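Local coordinates for ABC transporter, periplasmic substrate-binding protein (Thermotoga maritima, PDB 2HPG) that probably binds a small solute in the periplasm and hands it to a tripartite ATP-independent (TRAP) transporter for uptake, at residues Ile93-Ala98 with Ala293-Ala298; Ser172-Ser175 with Ile179-Ala182. All coordinates share one frame; numbering follows the deposited sequence.

Contact 1 of 2, residues Ile93-Ala98 with Ala293-Ala298; sequences IDFMGA and AFMEKA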
loop_
_atom_site.group_PDB
_atom_site.type_symbol
_atom_site.label_atom_id
_atom_site.label_comp_id
_atom_site.label_asym_id
_atom_site.label_seq_id
_atom_site.Cartn_x
_atom_site.Cartn_y
_atom_site.Cartn_z
ATOM N N ILE A 93 10.802 -0.701 3.937
ATOM C CA ILE A 93 11.311 -1.899 3.250
ATOM C C ILE A 93 12.841 -1.800 3.080
ATOM O O ILE A 93 13.534 -2.825 2.987
ATOM C CB ILE A 93 10.603 -2.187 1.888
ATOM C CG1 ILE A 93 10.572 -3.689 1.603
ATOM C CG2 ILE A 93 11.286 -1.476 0.744
ATOM C CD1 ILE A 93 9.518 -4.450 2.415
ATOM N N ASP A 94 13.365 -0.575 3.063
ATOM C CA ASP A 94 14.820 -0.378 2.927
ATOM C C ASP A 94 15.534 -0.668 4.230
ATOM O O ASP A 94 16.581 -1.299 4.235
ATOM C CB ASP A 94 15.165 1.029 2.453
ATOM C CG ASP A 94 15.039 1.177 0.957
ATOM O OD1 ASP A 94 16.072 1.085 0.262
ATOM O OD2 ASP A 94 13.907 1.341 0.475
ATOM N N PHE A 95 14.969 -0.198 5.330
ATOM C CA PHE A 95 15.443 -0.565 6.660
ATOM C C PHE A 95 15.376 -2.066 6.897
ATOM O O PHE A 95 16.184 -2.598 7.651
ATOM C CB PHE A 95 14.660 0.167 7.737
ATOM C CG PHE A 95 14.814 1.665 7.697
ATOM C CD1 PHE A 95 16.040 2.252 7.456
ATOM C CD2 PHE A 95 13.742 2.486 7.991
ATOM C CE1 PHE A 95 16.179 3.634 7.459
ATOM C CE2 PHE A 95 13.866 3.853 7.983
ATOM C CZ PHE A 95 15.086 4.431 7.716
HETATM N N MSE A 96 14.433 -2.758 6.262
HETATM C CA MSE A 96 14.381 -4.217 6.405
HETATM C C MSE A 96 15.389 -4.918 5.486
HETATM O O MSE A 96 15.533 -6.148 5.545
HETATM C CB MSE A 96 12.963 -4.743 6.160
HETATM C CG MSE A 96 11.900 -4.165 7.094
HETATM SE SE MSE A 96 12.219 -4.493 9.007
HETATM C CE MSE A 96 12.350 -6.454 8.953
ATOM N N GLY A 97 16.078 -4.143 4.645
ATOM C CA GLY A 97 17.172 -4.648 3.812
ATOM C C GLY A 97 16.841 -4.973 2.364
ATOM O O GLY A 97 17.693 -5.485 1.633
ATOM N N ALA A 98 15.607 -4.704 1.951
ATOM C CA ALA A 98 15.181 -5.006 0.586
ATOM C C ALA A 98 15.673 -3.902 -0.323
ATOM O O ALA A 98 15.491 -2.718 -0.029
ATOM C CB ALA A 98 13.682 -5.112 0.505
ATOM N N ALA A 293 20.495 10.674 3.366
ATOM C CA ALA A 293 20.033 11.845 4.102
ATOM C C ALA A 293 18.523 11.746 4.398
ATOM O O ALA A 293 18.055 12.163 5.471
ATOM C CB ALA A 293 20.329 13.115 3.330
ATOM N N PHE A 294 17.772 11.191 3.447
ATOM C CA PHE A 294 16.316 11.031 3.598
ATOM C C PHE A 294 16.010 9.916 4.596
ATOM O O PHE A 294 15.147 10.072 5.461
ATOM C CB PHE A 294 15.650 10.756 2.245
ATOM C CG PHE A 294 15.464 11.982 1.405
ATOM C CD1 PHE A 294 14.440 12.863 1.664
ATOM C CD2 PHE A 294 16.315 12.251 0.342
ATOM C CE1 PHE A 294 14.268 14.003 0.892
ATOM C CE2 PHE A 294 16.138 13.380 -0.448
ATOM C CZ PHE A 294 15.117 14.258 -0.170
HETATM N N MSE A 295 16.729 8.809 4.484
HETATM C CA MSE A 295 16.576 7.713 5.426
HETATM C C MSE A 295 16.835 8.180 6.851
HETATM O O MSE A 295 16.128 7.779 7.778
HETATM C CB MSE A 295 17.491 6.561 5.055
HETATM C CG MSE A 295 17.045 5.864 3.797
HETATM SE SE MSE A 295 18.206 4.504 3.108
HETATM C CE MSE A 295 17.661 4.584 1.231
ATOM N N GLU A 296 17.833 9.050 7.022
ATOM C CA GLU A 296 18.179 9.575 8.341
ATOM C C GLU A 296 17.069 10.499 8.872
ATOM O O GLU A 296 16.714 10.432 10.039
ATOM C CB GLU A 296 19.571 10.256 8.307
ATOM C CG GLU A 296 20.724 9.242 8.120
ATOM C CD GLU A 296 22.108 9.876 7.872
ATOM O OE1 GLU A 296 22.221 11.124 7.904
ATOM O OE2 GLU A 296 23.096 9.121 7.633
ATOM N N LYS A 297 16.505 11.340 8.014
ATOM C CA LYS A 297 15.362 12.161 8.397
ATOM C C LYS A 297 14.135 11.304 8.731
ATOM O O LYS A 297 13.399 11.634 9.645
ATOM C CB LYS A 297 14.991 13.145 7.286
ATOM C CG LYS A 297 15.958 14.271 7.082
ATOM C CD LYS A 297 15.868 15.291 8.185
ATOM C CE LYS A 297 16.733 16.496 7.867
ATOM N NZ LYS A 297 17.195 17.211 9.100
ATOM N N ALA A 298 13.930 10.212 7.998
ATOM C CA ALA A 298 12.764 9.342 8.193
ATOM C C ALA A 298 12.645 8.771 9.617
ATOM O O ALA A 298 11.534 8.617 10.131
ATOM C CB ALA A 298 12.764 8.203 7.167
#
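F95 meets the flank of helix 291-305 with the far end of its ring. The contact joins the short helix 92-95 to that longer helix in a periplasmic solute-binding fold of the DctP family. F95 CZ lies 3.5 Å from the backbone O of M295, which sits at the ring edge, in the plane of the ring. F95 CE1 lies 4.0 Å from M295 CB, and the two side chains run alongside each other, pointing in opposite senses. F95 CZ also reaches A298 CB at 4.5 Å, one turn further along the helix. CG of F95 stands anti to its carbonyl carbon (chi1 -63°). With CG beside the backbone N, the far end of the ring comes close to the other helix although the CB bond does not point at it. With an alanine here, the ring edge beside M295 and A298 would be lost, which is likely to leave a gap and K299 without its cation-pi partner.

D94 adds the second touch. Its side chain lies roughly perpendicular to that of M295, a selenomethionine. The extended M295 chain carries its CE methyl to 4.0 Å from D94 OD1, a van der Waals touch. The same OD1 takes a salt bridge from K99 NZ. A Schellman motif follows, G97 being the first residue to leave helical angles, with positive phi. G97 N bonds D94 O at 2.9 Å, and A98 N bonds I93 O at 3.0 Å.

Contact 2 of 2, residues Ser172-Ser175 with Ile179-Ala182; sequences SIRS and IPVA
P180 packs its ring against R174 and I173, on the side of helix 167-176 that faces strand 179-181. Strand 160-162, this helix and strand 179-181 form a beta-alpha-beta unit, and the contact lies where the chain leaves the helix and enters the second strand.

The contacts across the two segments are apolar. P180 CD lies 3.8 Å from R174 CB, and P180 CG is 4.0 Å from the same carbon. The CG-CD side of the ring therefore rests on the root of the arginine side chain. P180 CD also comes within 4.0 Å of R174 CA. CG of R174 is anti to the backbone N (chi1 -174°), and the chain runs extended to NE, which carries the guanidinium away from the proline. P180 CB faces the other neighbour, with I173 CG2 at 4.2 Å. I173 sets CB and the CG2 branch at the proline; its CG1-CD1 branch goes off elsewhere. I173 also touches H224 and F225 of strand 218-234, and T163 touches both I173 and P180.

Hydrogen bonds lie within the helix or run to other parts of the chain. S175 OG donates to S172 O at 2.7 Å. The hydroxyl reaches back to a helix carbonyl, a bent approach of 126° somewhat off the carbonyl plane. S172 OG is bonded to A168 O and A90 N. On the strand, the backbone of I179 bonds L159 and I161, and that of V181 bonds I161 and T163. This parallel pairing probably does most to place 179-181.

No hydrogen bond links 172-175 to 179-182. The proline N carries no hydrogen to donate, and the ring presents only carbon to the helix. The touch to R174 and I173 is therefore apolar and not directional.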
loop_
_atom_site.group_PDB
_atom_site.type_symbol
_atom_site.label_atom_id
_atom_site.label_comp_id
_atom_site.label_asym_id
_atom_site.label_seq_id
_atom_site.Cartn_x
_atom_site.Cartn_y
_atom_site.Cartn_z
ATOM N N SER A 172 5.543 10.863 8.148
ATOM C CA SER A 172 6.653 10.510 7.271
ATOM C C SER A 172 7.070 11.677 6.356
ATOM O O SER A 172 8.244 12.060 6.332
ATOM C CB SER A 172 6.284 9.288 6.430
ATOM O OG SER A 172 6.281 8.119 7.230
ATOM N N ILE A 173 6.112 12.235 5.620
ATOM C CA ILE A 173 6.393 13.333 4.690
ATOM C C ILE A 173 6.854 14.587 5.417
ATOM O O ILE A 173 7.743 15.325 4.934
ATOM C CB ILE A 173 5.170 13.648 3.794
ATOM C CG1 ILE A 173 4.891 12.475 2.838
ATOM C CG2 ILE A 173 5.383 14.926 3.008
ATOM C CD1 ILE A 173 6.107 11.970 2.078
ATOM N N ARG A 174 6.273 14.822 6.588
ATOM C CA ARG A 174 6.746 15.899 7.470
ATOM C C ARG A 174 8.194 15.694 7.925
ATOM O O ARG A 174 8.979 16.623 7.924
ATOM C CB ARG A 174 5.822 16.043 8.683
ATOM C CG ARG A 174 6.138 17.221 9.565
ATOM C CD ARG A 174 5.095 17.345 10.657
ATOM N NE ARG A 174 5.451 18.322 11.690
ATOM C CZ ARG A 174 6.250 18.073 12.735
ATOM N NH1 ARG A 174 6.824 16.888 12.884
ATOM N NH2 ARG A 174 6.490 19.027 13.642
ATOM N N SER A 175 8.551 14.478 8.309
ATOM C CA SER A 175 9.904 14.209 8.776
ATOM C C SER A 175 10.962 14.339 7.664
ATOM O O SER A 175 12.112 14.696 7.942
ATOM C CB SER A 175 9.981 12.823 9.404
ATOM O OG SER A 175 10.030 11.841 8.386
ATOM N N ILE A 179 5.724 20.098 4.158
ATOM C CA ILE A 179 4.430 20.291 4.807
ATOM C C ILE A 179 3.446 19.300 4.174
ATOM O O ILE A 179 3.028 19.503 3.027
ATOM C CB ILE A 179 3.879 21.707 4.566
ATOM C CG1 ILE A 179 4.848 22.769 5.067
ATOM C CG2 ILE A 179 2.511 21.910 5.248
ATOM C CD1 ILE A 179 4.555 24.140 4.457
ATOM N N PRO A 180 3.055 18.234 4.912
ATOM C CA PRO A 180 2.060 17.324 4.362
ATOM C C PRO A 180 0.663 17.947 4.302
ATOM O O PRO A 180 0.285 18.708 5.183
ATOM C CB PRO A 180 2.093 16.142 5.332
ATOM C CG PRO A 180 2.489 16.776 6.643
ATOM C CD PRO A 180 3.488 17.821 6.263
ATOM N N VAL A 181 -0.088 17.617 3.254
ATOM C CA VAL A 181 -1.434 18.134 3.054
ATOM C C VAL A 181 -2.347 17.028 2.534
ATOM O O VAL A 181 -1.989 16.324 1.600
ATOM C CB VAL A 181 -1.421 19.281 2.034
ATOM C CG1 VAL A 181 -2.819 19.821 1.821
ATOM C CG2 VAL A 181 -0.498 20.387 2.487
ATOM N N ALA A 182 -3.521 16.861 3.130
ATOM C CA ALA A 182 -4.476 15.838 2.677
ATOM C C ALA A 182 -5.310 16.385 1.527
ATOM O O ALA A 182 -5.842 17.475 1.621
ATOM C CB ALA A 182 -5.397 15.407 3.843
#

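Both contacts are partly buried, and their centres lie about 17 Å apart. Contact 2 is nested in the long chain loop that contact 1 closes. Contact 1 brings together two helices far apart in sequence. Contact 2 joins neighbouring elements of one beta-alpha-beta unit. Contact 1 sets a ring edge on a backbone carbonyl and a selenomethionine methyl beside a carboxylate paired to K99; A298 is its buried residue. Contact 2 is proline against aliphatic carbon, with I173 buried and R174 exposed. The two also meet directly. K297 CB lies 3.3 Å from S175 O, so helix 291-305, which contact 1 joins to helix 92-95, also touches helix 167-176.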